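Local coordinates for protein aspartate aminotransferase, cytoplasmic (Schizosaccharomyces pombe 972h-, PDB 6JPK) that catalyses the pyridoxal 5'-phosphate-dependent, reversible transfer of an amino group between L-aspartate and 2-oxoglutarate, giving oxaloacetate and L-glutamate, as a homodimer, at residues V216-A221 / K245-C250; D98-M103 / C266-A271; V131-P136 / I182-A187. The protein carries 1 engineered substitution. One frame throughout, in Å; residues are numbered along the deposited sequence.

Interaction 1: residues V216-A221 / K245-C250; sequences VVFDIA and KDFFVC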
ATOM      1  N   VAL A 216      14.628 -19.919  -3.212  1.00  8.49           N
ATOM      2  CA  VAL A 216      13.222 -20.286  -3.027  1.00  8.20           C
ATOM      3  C   VAL A 216      12.439 -19.114  -2.440  1.00  7.91           C
ATOM      4  O   VAL A 216      12.856 -18.512  -1.435  1.00  7.94           O
ATOM      5  CB  VAL A 216      13.097 -21.537  -2.139  1.00  8.30           C
ATOM      6  CG1 VAL A 216      11.646 -21.755  -1.728  1.00 10.11           C
ATOM      7  CG2 VAL A 216      13.630 -22.771  -2.892  1.00  8.58           C
ATOM      8  N   VAL A 217      11.305 -18.795  -3.070  1.00  7.66           N
ATOM      9  CA  VAL A 217      10.311 -17.846  -2.570  1.00 11.38           C
ATOM     10  C   VAL A 217       8.982 -18.592  -2.457  1.00 11.02           C
ATOM     11  O   VAL A 217       8.443 -19.055  -3.469  1.00  7.18           O
ATOM     12  CB  VAL A 217      10.154 -16.623  -3.495  1.00  7.28           C
ATOM     13  CG1 VAL A 217       9.121 -15.648  -2.924  1.00  7.03           C
ATOM     14  CG2 VAL A 217      11.497 -15.947  -3.746  1.00  8.89           C
ATOM     15  N   PHE A 218       8.480 -18.739  -1.234  1.00  7.16           N
ATOM     16  CA  PHE A 218       7.162 -19.324  -1.000  1.00  8.31           C
ATOM     17  C   PHE A 218       6.100 -18.236  -0.992  1.00  7.50           C
ATOM     18  O   PHE A 218       6.264 -17.203  -0.336  1.00  6.76           O
ATOM     19  CB  PHE A 218       7.099 -20.066   0.334  1.00  7.13           C
ATOM     20  CG  PHE A 218       7.774 -21.406   0.333  1.00  9.19           C
ATOM     21  CD1 PHE A 218       7.165 -22.497  -0.251  1.00  7.58           C
ATOM     22  CD2 PHE A 218       8.997 -21.578   0.967  1.00 11.20           C
ATOM     23  CE1 PHE A 218       7.782 -23.748  -0.233  1.00 10.23           C
ATOM     24  CE2 PHE A 218       9.624 -22.823   0.993  1.00 12.17           C
ATOM     25  CZ  PHE A 218       9.014 -23.908   0.390  1.00 10.75           C
ATOM     26  N   ASP A 219       5.010 -18.478  -1.699  1.00  7.84           N
ATOM     27  CA  ASP A 219       3.801 -17.668  -1.587  1.00 10.36           C
ATOM     28  C   ASP A 219       2.795 -18.460  -0.759  1.00 12.28           C
ATOM     29  O   ASP A 219       2.428 -19.580  -1.135  1.00 12.44           O
ATOM     30  CB  ASP A 219       3.242 -17.345  -2.972  1.00 20.13           C
ATOM     31  CG  ASP A 219       2.256 -16.176  -2.952  1.00 34.77           C
ATOM     32  OD1 ASP A 219       1.433 -16.085  -2.013  1.00 38.69           O
ATOM     33  OD2 ASP A 219       2.306 -15.341  -3.880  1.00 38.34           O
ATOM     34  N   ILE A 220       2.377 -17.918   0.386  1.00  8.03           N
ATOM     35  CA  ILE A 220       1.424 -18.608   1.255  1.00  7.48           C
ATOM     36  C   ILE A 220       0.246 -17.662   1.499  1.00  8.50           C
ATOM     37  O   ILE A 220       0.235 -16.857   2.438  1.00  7.39           O
ATOM     38  CB  ILE A 220       2.056 -19.113   2.561  1.00  8.86           C
ATOM     39  CG1 ILE A 220       1.029 -19.876   3.398  1.00 11.34           C
ATOM     40  CG2 ILE A 220       2.744 -18.004   3.366  1.00 10.80           C
ATOM     41  CD1 ILE A 220       1.661 -20.899   4.339  1.00 11.27           C
ATOM     42  N   ALA A 221      -0.765 -17.764   0.645  1.00  7.89           N
ATOM     43  CA  ALA A 221      -1.950 -16.927   0.724  1.00 10.36           C
ATOM     44  C   ALA A 221      -3.143 -17.615   1.376  1.00 12.65           C
ATOM     45  O   ALA A 221      -4.155 -16.949   1.614  1.00 12.34           O
ATOM     46  CB  ALA A 221      -2.346 -16.458  -0.681  1.00 11.94           C
ATOM     47  N   LYS A 245      18.814 -23.419   4.265  1.00 15.90           N
ATOM     48  CA  LYS A 245      19.048 -22.436   3.210  1.00 14.00           C
ATOM     49  C   LYS A 245      18.196 -21.203   3.490  1.00 12.11           C
ATOM     50  O   LYS A 245      17.023 -21.330   3.838  1.00  9.40           O
ATOM     51  CB  LYS A 245      18.702 -23.008   1.817  1.00 16.04           C
ATOM     52  CG  LYS A 245      19.468 -24.291   1.458  1.00 22.97           C
ATOM     53  CD  LYS A 245      20.766 -24.015   0.688  1.00 26.86           C
ATOM     54  CE  LYS A 245      20.456 -23.740  -0.784  1.00 32.36           C
ATOM     55  NZ  LYS A 245      21.620 -23.469  -1.701  1.00 28.23           N
ATOM     56  N   ASP A 246      18.755 -20.005   3.353  1.00  9.71           N
ATOM     57  CA  ASP A 246      17.882 -18.852   3.531  1.00  9.36           C
ATOM     58  C   ASP A 246      16.871 -18.789   2.379  1.00  9.85           C
ATOM     59  O   ASP A 246      17.119 -19.296   1.278  1.00  9.10           O
ATOM     60  CB  ASP A 246      18.673 -17.537   3.687  1.00  9.48           C
ATOM     61  CG  ASP A 246      19.844 -17.372   2.705  1.00  9.84           C
ATOM     62  OD1 ASP A 246      20.571 -18.349   2.419  1.00 13.12           O
ATOM     63  OD2 ASP A 246      20.086 -16.211   2.277  1.00  9.75           O
ATOM     64  N   PHE A 247      15.697 -18.225   2.663  1.00  8.68           N
ATOM     65  CA  PHE A 247      14.614 -18.183   1.681  1.00  8.37           C
ATOM     66  C   PHE A 247      13.633 -17.084   2.079  1.00  9.31           C
ATOM     67  O   PHE A 247      13.748 -16.488   3.157  1.00  8.11           O
ATOM     68  CB  PHE A 247      13.914 -19.549   1.551  1.00  8.33           C
ATOM     69  CG  PHE A 247      13.195 -20.020   2.815  1.00  9.27           C
ATOM     70  CD1 PHE A 247      13.906 -20.541   3.891  1.00 10.19           C
ATOM     71  CD2 PHE A 247      11.805 -19.972   2.899  1.00 10.03           C
ATOM     72  CE1 PHE A 247      13.247 -20.984   5.047  1.00  8.55           C
ATOM     73  CE2 PHE A 247      11.132 -20.409   4.051  1.00  9.96           C
ATOM     74  CZ  PHE A 247      11.856 -20.921   5.127  1.00  9.25           C
ATOM     75  N   PHE A 248      12.649 -16.838   1.200  1.00  7.81           N
ATOM     76  CA  PHE A 248      11.652 -15.783   1.371  1.00  7.55           C
ATOM     77  C   PHE A 248      10.250 -16.360   1.467  1.00  7.34           C
ATOM     78  O   PHE A 248       9.945 -17.403   0.875  1.00  7.34           O
ATOM     79  CB  PHE A 248      11.663 -14.780   0.212  1.00  7.46           C
ATOM     80  CG  PHE A 248      12.942 -14.007   0.090  1.00  7.68           C
ATOM     81  CD1 PHE A 248      14.062 -14.585  -0.497  1.00  7.95           C
ATOM     82  CD2 PHE A 248      13.021 -12.691   0.546  1.00  9.62           C
ATOM     83  CE1 PHE A 248      15.248 -13.869  -0.625  1.00  9.80           C
ATOM     84  CE2 PHE A 248      14.201 -11.964   0.412  1.00  7.90           C
ATOM     85  CZ  PHE A 248      15.319 -12.560  -0.158  1.00  8.17           C
ATOM     86  N   VAL A 249       9.385 -15.654   2.195  1.00  7.18           N
ATOM     87  CA  VAL A 249       7.978 -16.029   2.322  1.00  8.07           C
ATOM     88  C   VAL A 249       7.120 -14.783   2.145  1.00  8.34           C
ATOM     89  O   VAL A 249       7.370 -13.762   2.794  1.00 10.31           O
ATOM     90  CB  VAL A 249       7.670 -16.691   3.680  1.00  9.61           C
ATOM     91  CG1 VAL A 249       6.202 -17.118   3.732  1.00 10.00           C
ATOM     92  CG2 VAL A 249       8.598 -17.875   3.951  1.00  7.53           C
ATOM     93  N   CYS A 250       6.101 -14.871   1.288  1.00  8.37           N
ATOM     94  CA  CYS A 250       5.113 -13.807   1.117  1.00  6.49           C
ATOM     95  C   CYS A 250       3.764 -14.302   1.628  1.00  9.48           C
ATOM     96  O   CYS A 250       3.207 -15.262   1.086  1.00  6.51           O
ATOM     97  CB  CYS A 250       5.009 -13.376  -0.345  1.00  6.41           C
ATOM     98  SG  CYS A 250       6.595 -12.920  -1.068  1.00 12.00           S
TER
HETATM   99  O   HOH W   1      16.288 -20.730  -0.946  1.00  8.98           O
HETATM  100  O   HOH W   2       0.808 -14.243  -0.252  1.00 17.45           O

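Interaction 2: residues D98-M103 / C266-A271; sequences DRVASM and CMHYVA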
ATOM      1  N   ASP A  98      16.291 -14.556  16.306  1.00 12.38           N
ATOM      2  CA  ASP A  98      16.279 -13.278  15.581  1.00 13.85           C
ATOM      3  C   ASP A  98      16.739 -13.460  14.132  1.00 12.91           C
ATOM      4  O   ASP A  98      17.490 -12.644  13.590  1.00 10.20           O
ATOM      5  CB  ASP A  98      17.142 -12.231  16.305  1.00 16.48           C
ATOM      6  CG  ASP A  98      16.897 -10.807  15.813  1.00 21.12           C
ATOM      7  OD1 ASP A  98      15.729 -10.456  15.544  1.00 24.11           O
ATOM      8  OD2 ASP A  98      17.879 -10.034  15.718  1.00 26.76           O
ATOM      9  N   ARG A  99      16.288 -14.537  13.492  1.00 10.78           N
ATOM     10  CA  ARG A  99      16.692 -14.840  12.126  1.00  9.64           C
ATOM     11  C   ARG A  99      15.648 -14.481  11.067  1.00 10.95           C
ATOM     12  O   ARG A  99      15.915 -14.670   9.875  1.00  9.48           O
ATOM     13  CB  ARG A  99      17.050 -16.327  12.005  1.00  9.81           C
ATOM     14  CG  ARG A  99      18.436 -16.681  12.557  1.00 11.20           C
ATOM     15  CD  ARG A  99      18.611 -18.200  12.677  1.00 11.83           C
ATOM     16  NE  ARG A  99      18.407 -18.870  11.398  1.00 13.33           N
ATOM     17  CZ  ARG A  99      18.389 -20.190  11.241  1.00 14.27           C
ATOM     18  NH1 ARG A  99      18.564 -20.989  12.297  1.00 12.45           N
ATOM     19  NH2 ARG A  99      18.196 -20.706  10.032  1.00 11.53           N
ATOM     20  N   VAL A 100      14.477 -13.966  11.441  1.00  8.97           N
ATOM     21  CA  VAL A 100      13.429 -13.666  10.462  1.00  8.60           C
ATOM     22  C   VAL A 100      13.294 -12.152  10.349  1.00 10.16           C
ATOM     23  O   VAL A 100      13.031 -11.468  11.345  1.00  8.99           O
ATOM     24  CB  VAL A 100      12.085 -14.320  10.834  1.00  8.43           C
ATOM     25  CG1 VAL A 100      11.034 -14.049   9.750  1.00  9.92           C
ATOM     26  CG2 VAL A 100      12.248 -15.813  11.023  1.00  8.57           C
ATOM     27  N   ALA A 101      13.504 -11.625   9.142  1.00 11.27           N
ATOM     28  CA  ALA A 101      13.225 -10.223   8.838  1.00 12.68           C
ATOM     29  C   ALA A 101      11.800 -10.151   8.306  1.00 11.45           C
ATOM     30  O   ALA A 101      11.503 -10.714   7.252  1.00 12.86           O
ATOM     31  CB  ALA A 101      14.221  -9.670   7.816  1.00 10.63           C
ATOM     32  N   SER A 102      10.912  -9.486   9.041  1.00  7.83           N
ATOM     33  CA  SER A 102       9.487  -9.453   8.719  1.00  7.57           C
ATOM     34  C   SER A 102       9.070  -8.019   8.435  1.00 12.66           C
ATOM     35  O   SER A 102       9.354  -7.117   9.227  1.00 12.46           O
ATOM     36  CB  SER A 102       8.638 -10.030   9.856  1.00 11.04           C
ATOM     37  OG  SER A 102       9.005 -11.380  10.135  1.00 12.58           O
ATOM     38  N   MET A 103       8.396  -7.814   7.307  1.00  8.99           N
ATOM     39  CA  MET A 103       7.927  -6.498   6.902  1.00 11.21           C
ATOM     40  C   MET A 103       6.433  -6.590   6.633  1.00 11.11           C
ATOM     41  O   MET A 103       6.009  -7.262   5.682  1.00  7.86           O
ATOM     42  CB  MET A 103       8.670  -6.015   5.660  1.00 14.36           C
ATOM     43  CG  MET A 103      10.158  -5.798   5.894  1.00 19.13           C
ATOM     44  SD  MET A 103      10.476  -4.058   6.271  1.00 25.16           S
ATOM     45  CE  MET A 103       9.595  -3.340   4.864  1.00  7.36           C
ATOM     46  N   CYS A 266       2.391  -9.872   5.094  1.00  6.50           N
ATOM     47  CA  CYS A 266       3.736  -9.750   5.634  1.00  6.61           C
ATOM     48  C   CYS A 266       4.720 -10.447   4.707  1.00  7.80           C
ATOM     49  O   CYS A 266       4.432 -11.539   4.210  1.00  7.35           O
ATOM     50  CB  CYS A 266       3.807 -10.355   7.041  1.00  9.07           C
ATOM     51  SG  CYS A 266       5.192  -9.734   8.009  1.00 10.85           S
ATOM     52  N   MET A 267       5.868  -9.810   4.457  1.00  6.68           N
ATOM     53  CA  MET A 267       6.971 -10.462   3.761  1.00  7.80           C
ATOM     54  C   MET A 267       8.005 -10.882   4.792  1.00  8.09           C
ATOM     55  O   MET A 267       8.298 -10.129   5.726  1.00  7.97           O
ATOM     56  CB  MET A 267       7.620  -9.540   2.715  1.00  9.25           C
ATOM     57  CG  MET A 267       8.544 -10.265   1.715  1.00 15.21           C
ATOM     58  SD  MET A 267      10.243  -9.607   1.613  1.00 25.80           S
ATOM     59  CE  MET A 267      10.975 -10.236   3.104  1.00 24.98           C
ATOM     60  N   HIS A 268       8.558 -12.084   4.627  1.00  8.40           N
ATOM     61  CA  HIS A 268       9.567 -12.597   5.550  1.00  8.92           C
ATOM     62  C   HIS A 268      10.785 -13.067   4.772  1.00  9.24           C
ATOM     63  O   HIS A 268      10.649 -13.743   3.747  1.00  7.38           O
ATOM     64  CB  HIS A 268       9.056 -13.778   6.395  1.00  7.35           C
ATOM     65  CG  HIS A 268       7.744 -13.524   7.071  1.00  9.67           C
ATOM     66  ND1 HIS A 268       7.653 -12.997   8.341  1.00  8.14           N
ATOM     67  CD2 HIS A 268       6.471 -13.740   6.658  1.00  7.05           C
ATOM     68  CE1 HIS A 268       6.379 -12.884   8.677  1.00  8.23           C
ATOM     69  NE2 HIS A 268       5.642 -13.333   7.675  1.00  7.98           N
ATOM     70  N   TYR A 269      11.965 -12.703   5.265  1.00  7.69           N
ATOM     71  CA  TYR A 269      13.227 -13.307   4.855  1.00  7.93           C
ATOM     72  C   TYR A 269      13.743 -14.117   6.028  1.00  8.18           C
ATOM     73  O   TYR A 269      13.918 -13.579   7.131  1.00  9.49           O
ATOM     74  CB  TYR A 269      14.246 -12.253   4.426  1.00  8.09           C
ATOM     75  CG  TYR A 269      15.660 -12.783   4.238  1.00  8.43           C
ATOM     76  CD1 TYR A 269      15.979 -13.623   3.176  1.00  8.48           C
ATOM     77  CD2 TYR A 269      16.673 -12.432   5.123  1.00  8.73           C
ATOM     78  CE1 TYR A 269      17.276 -14.101   3.003  1.00  8.83           C
ATOM     79  CE2 TYR A 269      17.968 -12.905   4.969  1.00  9.08           C
ATOM     80  CZ  TYR A 269      18.269 -13.740   3.905  1.00  9.54           C
ATOM     81  OH  TYR A 269      19.561 -14.205   3.738  1.00  9.53           O
ATOM     82  N   VAL A 270      13.954 -15.408   5.801  1.00  8.27           N
ATOM     83  CA  VAL A 270      14.389 -16.335   6.838  1.00  8.52           C
ATOM     84  C   VAL A 270      15.897 -16.473   6.689  1.00 11.55           C
ATOM     85  O   VAL A 270      16.382 -17.259   5.869  1.00  8.98           O
ATOM     86  CB  VAL A 270      13.685 -17.692   6.729  1.00  9.30           C
ATOM     87  CG1 VAL A 270      14.132 -18.612   7.877  1.00  8.96           C
ATOM     88  CG2 VAL A 270      12.163 -17.512   6.723  1.00 10.24           C
ATOM     89  N   ALA A 271      16.640 -15.709   7.493  1.00  9.34           N
ATOM     90  CA  ALA A 271      18.086 -15.648   7.375  1.00  9.90           C
ATOM     91  C   ALA A 271      18.749 -16.849   8.042  1.00 12.37           C
ATOM     92  O   ALA A 271      18.157 -17.540   8.879  1.00  9.78           O
ATOM     93  CB  ALA A 271      18.618 -14.356   7.999  1.00  9.59           C
TER
HETATM   94  O   HOH W   3      17.576 -19.952   7.081  1.00 26.99           O

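Interaction 3: residues V131-P136 / I182-A187; sequences VYISNP and IFLLHA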
ATOM      1  N   VAL A 131      13.367 -15.789 -12.813  1.00  8.61           N
ATOM      2  CA  VAL A 131      12.399 -16.316 -11.858  1.00  8.29           C
ATOM      3  C   VAL A 131      11.486 -17.300 -12.583  1.00 11.60           C
ATOM      4  O   VAL A 131      11.066 -17.057 -13.722  1.00  8.29           O
ATOM      5  CB  VAL A 131      11.586 -15.208 -11.149  1.00  7.97           C
ATOM      6  CG1 VAL A 131      10.803 -14.347 -12.143  1.00  7.89           C
ATOM      7  CG2 VAL A 131      10.627 -15.829 -10.103  1.00  7.70           C
ATOM      8  N   TYR A 132      11.210 -18.427 -11.927  1.00  8.19           N
ATOM      9  CA  TYR A 132      10.367 -19.486 -12.459  1.00  9.19           C
ATOM     10  C   TYR A 132       9.059 -19.529 -11.678  1.00  7.84           C
ATOM     11  O   TYR A 132       9.070 -19.631 -10.448  1.00  7.72           O
ATOM     12  CB  TYR A 132      11.062 -20.848 -12.383  1.00  8.43           C
ATOM     13  CG  TYR A 132      12.114 -21.066 -13.446  1.00 11.56           C
ATOM     14  CD1 TYR A 132      13.318 -20.364 -13.409  1.00  9.03           C
ATOM     15  CD2 TYR A 132      11.912 -21.982 -14.480  1.00  9.02           C
ATOM     16  CE1 TYR A 132      14.289 -20.560 -14.374  1.00  9.43           C
ATOM     17  CE2 TYR A 132      12.879 -22.187 -15.455  1.00  9.42           C
ATOM     18  CZ  TYR A 132      14.064 -21.467 -15.394  1.00 12.44           C
ATOM     19  OH  TYR A 132      15.036 -21.657 -16.343  1.00 11.16           O
ATOM     20  N   ILE A 133       7.945 -19.458 -12.401  1.00  7.73           N
ATOM     21  CA  ILE A 133       6.607 -19.497 -11.836  1.00  7.46           C
ATOM     22  C   ILE A 133       5.852 -20.667 -12.459  1.00  7.54           C
ATOM     23  O   ILE A 133       6.180 -21.132 -13.549  1.00  7.76           O
ATOM     24  CB  ILE A 133       5.857 -18.177 -12.082  1.00  8.84           C
ATOM     25  CG1 ILE A 133       5.494 -18.066 -13.569  1.00  7.40           C
ATOM     26  CG2 ILE A 133       6.721 -16.994 -11.655  1.00  9.02           C
ATOM     27  CD1 ILE A 133       4.869 -16.741 -13.937  1.00  7.28           C
ATOM     28  N   SER A 134       4.827 -21.151 -11.753  1.00  7.38           N
ATOM     29  CA  SER A 134       4.124 -22.327 -12.244  1.00  7.49           C
ATOM     30  C   SER A 134       3.303 -21.979 -13.488  1.00  9.31           C
ATOM     31  O   SER A 134       2.852 -20.843 -13.672  1.00  7.37           O
ATOM     32  CB  SER A 134       3.217 -22.922 -11.157  1.00  7.36           C
ATOM     33  OG  SER A 134       2.140 -22.056 -10.823  1.00  7.14           O
ATOM     34  N   ASN A 135       3.127 -22.972 -14.353  1.00  7.72           N
ATOM     35  CA  ASN A 135       2.258 -22.836 -15.517  1.00  8.05           C
ATOM     36  C   ASN A 135       1.052 -23.750 -15.343  1.00  7.78           C
ATOM     37  O   ASN A 135       1.171 -24.971 -15.534  1.00 11.77           O
ATOM     38  CB  ASN A 135       3.023 -23.187 -16.797  1.00 10.39           C
ATOM     39  CG  ASN A 135       2.228 -22.873 -18.051  1.00 20.17           C
ATOM     40  OD1 ASN A 135       1.151 -22.274 -17.983  1.00 19.64           O
ATOM     41  ND2 ASN A 135       2.758 -23.266 -19.200  1.00 21.10           N
ATOM     42  N   PRO A 136      -0.138 -23.225 -14.972  1.00 12.48           N
ATOM     43  CA  PRO A 136      -0.492 -21.812 -14.775  1.00 11.74           C
ATOM     44  C   PRO A 136      -0.236 -21.280 -13.368  1.00  8.26           C
ATOM     45  O   PRO A 136       0.045 -22.058 -12.447  1.00  8.47           O
ATOM     46  CB  PRO A 136      -2.003 -21.804 -15.049  1.00 12.20           C
ATOM     47  CG  PRO A 136      -2.446 -23.135 -14.478  1.00  7.44           C
ATOM     48  CD  PRO A 136      -1.319 -24.099 -14.828  1.00  7.64           C
ATOM     49  N   ILE A 182      15.559 -18.443  -9.506  1.00  8.97           N
ATOM     50  CA  ILE A 182      14.579 -18.143  -8.470  1.00  8.59           C
ATOM     51  C   ILE A 182      13.323 -18.941  -8.764  1.00  8.78           C
ATOM     52  O   ILE A 182      12.817 -18.910  -9.895  1.00  8.36           O
ATOM     53  CB  ILE A 182      14.266 -16.642  -8.433  1.00  8.40           C
ATOM     54  CG1 ILE A 182      15.554 -15.832  -8.303  1.00  8.68           C
ATOM     55  CG2 ILE A 182      13.255 -16.335  -7.334  1.00  8.06           C
ATOM     56  CD1 ILE A 182      15.482 -14.491  -9.015  1.00  8.65           C
ATOM     57  N   PHE A 183      12.809 -19.657  -7.762  1.00  8.25           N
ATOM     58  CA  PHE A 183      11.607 -20.463  -7.937  1.00  8.08           C
ATOM     59  C   PHE A 183      10.530 -19.960  -6.991  1.00 14.86           C
ATOM     60  O   PHE A 183      10.743 -19.896  -5.770  1.00  7.73           O
ATOM     61  CB  PHE A 183      11.880 -21.956  -7.727  1.00  8.28           C
ATOM     62  CG  PHE A 183      12.288 -22.664  -8.989  1.00  9.40           C
ATOM     63  CD1 PHE A 183      13.587 -22.556  -9.469  1.00  8.88           C
ATOM     64  CD2 PHE A 183      11.372 -23.406  -9.712  1.00  9.37           C
ATOM     65  CE1 PHE A 183      13.967 -23.171 -10.646  1.00  9.16           C
ATOM     66  CE2 PHE A 183      11.744 -24.037 -10.895  1.00  8.79           C
ATOM     67  CZ  PHE A 183      13.047 -23.919 -11.362  1.00  9.12           C
ATOM     68  N   LEU A 184       9.383 -19.597  -7.566  1.00  7.54           N
ATOM     69  CA  LEU A 184       8.231 -19.084  -6.830  1.00 12.79           C
ATOM     70  C   LEU A 184       7.283 -20.257  -6.609  1.00 11.31           C
ATOM     71  O   LEU A 184       6.673 -20.757  -7.561  1.00 11.15           O
ATOM     72  CB  LEU A 184       7.554 -17.963  -7.616  1.00 17.32           C
ATOM     73  CG  LEU A 184       6.994 -16.746  -6.881  1.00 27.66           C
ATOM     74  CD1 LEU A 184       6.036 -15.979  -7.796  1.00 29.10           C
ATOM     75  CD2 LEU A 184       6.323 -17.114  -5.560  1.00 24.26           C
ATOM     76  N   LEU A 185       7.173 -20.704  -5.364  1.00  9.35           N
ATOM     77  CA  LEU A 185       6.428 -21.903  -5.004  1.00  7.22           C
ATOM     78  C   LEU A 185       5.166 -21.534  -4.239  1.00 10.48           C
ATOM     79  O   LEU A 185       5.185 -20.633  -3.394  1.00 10.14           O
ATOM     80  CB  LEU A 185       7.289 -22.829  -4.142  1.00  7.43           C
ATOM     81  CG  LEU A 185       8.644 -23.215  -4.751  1.00 12.63           C
ATOM     82  CD1 LEU A 185       9.463 -24.046  -3.774  1.00  8.83           C
ATOM     83  CD2 LEU A 185       8.455 -23.964  -6.083  1.00 12.53           C
ATOM     84  N   HIS A 186       4.073 -22.240  -4.532  1.00  9.77           N
ATOM     85  CA  HIS A 186       2.822 -22.094  -3.793  1.00  7.43           C
ATOM     86  C   HIS A 186       2.870 -23.041  -2.598  1.00  8.50           C
ATOM     87  O   HIS A 186       3.010 -24.255  -2.780  1.00 11.08           O
ATOM     88  CB  HIS A 186       1.616 -22.428  -4.674  1.00  9.93           C
ATOM     89  CG  HIS A 186       1.483 -21.576  -5.904  1.00 11.72           C
ATOM     90  ND1 HIS A 186       0.340 -20.855  -6.187  1.00 13.06           N
ATOM     91  CD2 HIS A 186       2.332 -21.357  -6.940  1.00 11.71           C
ATOM     92  CE1 HIS A 186       0.501 -20.212  -7.333  1.00 12.39           C
ATOM     93  NE2 HIS A 186       1.702 -20.496  -7.808  1.00  9.34           N
ATOM     94  N   ALA A 187       2.736 -22.500  -1.383  1.00 10.00           N
ATOM     95  CA  ALA A 187       2.884 -23.329  -0.184  1.00 13.46           C
ATOM     96  C   ALA A 187       1.760 -24.350  -0.054  1.00 15.61           C
ATOM     97  O   ALA A 187       1.999 -25.477   0.388  1.00 13.65           O
ATOM     98  CB  ALA A 187       2.936 -22.458   1.062  1.00 12.64           C
TER
HETATM   99  O   HOH W   4       4.453 -19.713  -9.176  1.00 10.54           O

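Interaction 1: residues V216-A221 / K245-C250
Val216 begins the pairing: its O accepts the N-H of Phe248 at 3.1 Å, while a water joins Val216 N to Asp246 O. Val217 shares a sheet face with Phe248 and Cys250; its CG1 lies 4.1 Å from Phe248 CB and also borders the Cys250 sulfur, with helix 107-127 packed over this side through Ile119. Phe218 turns to the reverse face, where its CD2 comes within 3.8 Å of Phe247 CD2; the ring planes stand at 84°, but the approach is oblique. Phe247 presents its ring there with CG between its backbone N and carbonyl carbon (chi1 64°). Both backbone polar atoms of Phe218 are used, N to Phe248 O at 2.9 Å and O from Cys250 N at 2.8 Å. At Asp219, OD1 and Cys250 O share a second water, and OD2 is held by His141 and Asn112. Ile220 N then reaches Cys250 O, and its CG2 touches Val249 CG1 at 3.6 Å. Strand axes only 18° apart and alternating bonds identify parallel neighbours in the central sheet of a fold-type I aminotransferase, with Asp219 probably at the position that meets the cofactor's pyridine nitrogen in this family.

Interaction 2: residues D98-M103 / C266-A271
Arg99 lays the edge of its guanidinium against the carbonyl oxygen of Ala271: NE donates to Ala271 O at 2.9 Å with an N-H...O angle of 168°, and the oxygen lies in the guanidinium plane. NH2 adds a weak bond to the same oxygen and also meets a water that donates to Val270 O. The bend in the Arg99 chain at chi3 (57°) turns the guanidinium edge onto this carbonyl. In the opposite direction Ala271 N donates to Arg99 O at 2.7 Å, joining the two residues through backbone as well as side chain. Replacing Arg99 by an alanine would probably leave Ala271 O without its side-chain donors and free the bridging water to shift. Asp98, which follows helix 93-96, has the positive phi of a Schellman motif, and the chain then enters an antiparallel pairing whose strand directions lie 165° apart. The pairing sets 100-106, the outermost strand at this end of the large sheet, beside 264-270, which runs antiparallel to both its neighbours. Ala101 with Tyr269 and Met103 with Met267 are the hydrogen-bonded pairs, and their side chains share the face toward helix 274-289. On the other face Ser102 OG and His268 ND1 are hydrogen-bonded at 2.8 Å, either being a possible donor, with the hydroxyl near the plane of the imidazole at its edge. The far nitrogen, NE2, is bonded to Gln251, so the His268 ring is gripped at both nitrogens. Val100 CG1 approaches the same ring obliquely, 3.8 Å from His268 ND1, and helix 77-87 covers Ser102 and His268 through Ala84.

Interaction 3: residues V131-P136 / I182-A187
Tyr132 and Phe183 lie side by side on one face of the sheet with their ring planes 10° apart and centroids separated by 4.7 Å, but the rings are displaced along their planes, with little of one over the other. The slide brings Tyr132 CB over the Phe183 face, 3.7 Å from its centroid and 14° off the normal, a CH-pi contact, while Phe183 CZ sits over the Tyr132 ring. Tyr132 has CG anti to its carbonyl carbon (chi1 -77°), which lays the ring beside Phe183 CZ while CB stays over the Phe183 face. On the other face aliphatic branches meet: Val131 CG2 meets Ile182 CG2 at 3.9 Å, and Ile133 CG2 lies 4.0 Å from Leu184 CD1, beneath helix 140-147. Two backbone bonds hold the register, Tyr132 N to Ile182 O at 2.6 Å and Leu184 N to Tyr132 O at 2.9 Å. Beyond them a water takes over, accepting from Ser134 N and donating to Leu184 O. Ser134 OG donates to Pro136 O from above the carbonyl plane and is also bonded to His190; His186 NE2 is bonded to Thr137. These parallel strands, diverging at their C-terminal ends, show the usual alpha/beta placement of an active site, here beside Trp138 and Asn191, which by similarity bind L-aspartate.

Following the chain, 98-103 comes first but waits longest for its partner, since interaction 2 closes only at 266-271, with 162 residues between the segments. Within that span interactions 3 and 1 form in series, without crossing. Interaction 3 closes a loop holding helix 140-147, strand 152-159 and helix 167-176; interaction 1 then closes a shorter one around helices 230-233 and 235-241. Strands 182-186 and 215-220 are neighbours, Asp219 N lying 2.7 Å from Leu185 O, which joins interaction 3 to interaction 1. The next strand after 247-252 is 264-270, its neighbour in the sheet, tying interaction 1 to interaction 2, with Val249 O and His268 N at 2.8 Å. Together the three contacts span most of one mixed sheet.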